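Local coordinates for acyl-CoA dehydrogenase domain protein Tcur3481 (Thermomonospora curvata, PDB 6WY9) that probably works as a flavin-dependent acyl-CoA dehydrogenase, using bound FAD to oxidise the acyl chain of a coenzyme A thioester, at residues B[11-16]-B[75-80]. Sequence-based numbering, arbitrary orientation.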
loop_
_atom_site.group_PDB
_atom_site.type_symbol
_atom_site.label_atom_id
_atom_site.label_comp_id
_atom_site.label_asym_id
_atom_site.label_seq_id
_atom_site.Cartn_x
_atom_site.Cartn_y
_atom_site.Cartn_z
ATOM N N GLU B 11 0.779 36.071 10.542
ATOM C CA GLU B 11 1.358 36.591 11.776
ATOM C C GLU B 11 1.239 35.568 12.903
ATOM O O GLU B 11 2.200 35.319 13.644
ATOM C CB GLU B 11 0.685 37.910 12.161
ATOM C CG GLU B 11 0.711 38.942 11.048
ATOM C CD GLU B 11 0.157 40.304 11.468
ATOM O OE1 GLU B 11 -0.035 40.535 12.687
ATOM O OE2 GLU B 11 -0.082 41.147 10.574
ATOM N N LEU B 12 0.057 34.972 13.057
ATOM C CA LEU B 12 -0.119 33.931 14.066
ATOM C C LEU B 12 0.945 32.852 13.917
ATOM O O LEU B 12 1.605 32.451 14.884
ATOM C CB LEU B 12 -1.517 33.325 13.919
ATOM C CG LEU B 12 -2.112 32.446 15.016
ATOM C CD1 LEU B 12 -3.552 32.192 14.651
ATOM C CD2 LEU B 12 -1.383 31.154 15.108
ATOM N N GLN B 13 1.140 32.390 12.690
ATOM C CA GLN B 13 2.047 31.283 12.445
ATOM C C GLN B 13 3.496 31.645 12.802
ATOM O O GLN B 13 4.217 30.856 13.433
ATOM C CB GLN B 13 1.915 30.870 10.986
ATOM C CG GLN B 13 2.842 29.774 10.578
ATOM C CD GLN B 13 2.613 29.371 9.144
ATOM O OE1 GLN B 13 2.056 28.315 8.876
ATOM N NE2 GLN B 13 3.043 30.208 8.214
ATOM N N GLY B 14 3.948 32.828 12.394
ATOM C CA GLY B 14 5.309 33.226 12.719
ATOM C C GLY B 14 5.540 33.338 14.213
ATOM O O GLY B 14 6.596 32.947 14.725
ATOM N N LEU B 15 4.564 33.884 14.935
ATOM C CA LEU B 15 4.708 34.030 16.379
ATOM C C LEU B 15 4.812 32.660 17.041
ATOM O O LEU B 15 5.717 32.411 17.855
ATOM C CB LEU B 15 3.525 34.831 16.924
ATOM C CG LEU B 15 3.442 35.327 18.360
ATOM C CD1 LEU B 15 4.797 35.855 18.807
ATOM C CD2 LEU B 15 2.336 36.424 18.500
ATOM N N ALA B 16 3.886 31.757 16.702
ATOM C CA ALA B 16 3.934 30.416 17.278
ATOM C C ALA B 16 5.247 29.732 16.933
ATOM O O ALA B 16 5.880 29.103 17.791
ATOM C CB ALA B 16 2.749 29.581 16.798
ATOM N N LEU B 75 -2.017 24.647 16.013
ATOM C CA LEU B 75 -1.742 23.228 16.250
ATOM C C LEU B 75 -0.743 22.672 15.245
ATOM O O LEU B 75 0.025 21.746 15.564
ATOM C CB LEU B 75 -3.057 22.404 16.195
ATOM C CG LEU B 75 -4.019 22.705 17.359
ATOM C CD1 LEU B 75 -5.298 21.845 17.289
ATOM C CD2 LEU B 75 -3.292 22.560 18.731
ATOM N N GLU B 76 -0.818 23.145 13.998
ATOM C CA GLU B 76 0.116 22.667 13.003
ATOM C C GLU B 76 1.543 23.087 13.358
ATOM O O GLU B 76 2.478 22.272 13.281
ATOM C CB GLU B 76 -0.286 23.167 11.611
ATOM C CG GLU B 76 0.707 22.728 10.553
ATOM C CD GLU B 76 0.367 23.197 9.130
ATOM O OE1 GLU B 76 -0.653 23.888 8.924
ATOM O OE2 GLU B 76 1.145 22.864 8.206
ATOM N N GLU B 77 1.743 24.343 13.757
ATOM C CA GLU B 77 3.074 24.717 14.245
ATOM C C GLU B 77 3.467 23.914 15.469
ATOM O O GLU B 77 4.641 23.579 15.636
ATOM C CB GLU B 77 3.161 26.202 14.621
ATOM C CG GLU B 77 3.463 27.066 13.475
ATOM C CD GLU B 77 4.701 26.655 12.674
ATOM O OE1 GLU B 77 5.839 26.466 13.190
ATOM O OE2 GLU B 77 4.510 26.571 11.479
ATOM N N GLN B 78 2.529 23.674 16.382
ATOM C CA GLN B 78 2.884 22.876 17.547
ATOM C C GLN B 78 3.395 21.497 17.134
ATOM O O GLN B 78 4.437 21.037 17.624
ATOM C CB GLN B 78 1.708 22.740 18.514
ATOM C CG GLN B 78 2.027 21.647 19.537
ATOM C CD GLN B 78 0.868 21.209 20.372
ATOM O OE1 GLN B 78 -0.310 21.285 19.959
ATOM N NE2 GLN B 78 1.176 20.681 21.549
ATOM N N GLY B 79 2.687 20.820 16.219
ATOM C CA GLY B 79 3.149 19.505 15.787
ATOM C C GLY B 79 4.490 19.543 15.079
ATOM O O GLY B 79 5.295 18.611 15.201
ATOM N N ARG B 80 4.769 20.627 14.346
ATOM C CA ARG B 80 6.070 20.748 13.682
ATOM C C ARG B 80 7.240 20.620 14.657
ATOM O O ARG B 80 8.343 20.208 14.268
ATOM C CB ARG B 80 6.149 22.092 12.983
ATOM C CG ARG B 80 6.217 22.019 11.525
ATOM C CD ARG B 80 6.138 23.414 10.972
ATOM N NE ARG B 80 5.537 23.401 9.652
ATOM C CZ ARG B 80 4.300 23.802 9.380
ATOM N NH1 ARG B 80 3.502 24.281 10.341
ATOM N NH2 ARG B 80 3.866 23.738 8.124
#
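Helices 5-23 and 67-80 draw together at A16 and E77, whose CA atoms lie 6.5 Å apart, the closest CA pair between 11-16 and 75-80. The small methyl group of A16 is consistent with this closeness: its CB meets the CB of E77 at 4.0 Å, and both side chains start out toward the other helix. One turn earlier on the first helix, Q13 reaches out with CG anti to its backbone N (chi1 177°) and stays extended through CD, so that its aliphatic part passes across the side chain of E77 at about a right angle. CG of Q13 touches OE2 of E77 at 3.7 Å, while CG of E77 rests 3.9 Å from the backbone O of Q13. The Q13 amide and the E77 carboxylate are turned 76° apart and are not hydrogen-bonded to each other. E77 instead bends at chi2, which brings its carboxylate round to R80, three residues further on; OE2 of E77 and NH1 of R80 form a salt bridge of 2.7 Å. The same guanidinium group reaches E76, with NH2 of R80 2.9 Å from OE2 of E76 in a salt bridge whose hydrogen-bond geometry is weak. R17, next along helix 5-23, supplies a second cation to OE2 of E77, tying the two helices electrostatically just beyond the Q13 and A16 packing. The contact thus joins two helices of the N-terminal domain of the acyl-CoA dehydrogenase fold, away from the flavin pocket. Its chemistry implies a division of labour: the direct contact is van der Waals, made by the Q13 and E77 methylenes, the A16 methyl and oxygens of E77 and Q13, whereas the buried E77 carboxylate is compensated by two arginines, an environment that would be expected to keep it ionised.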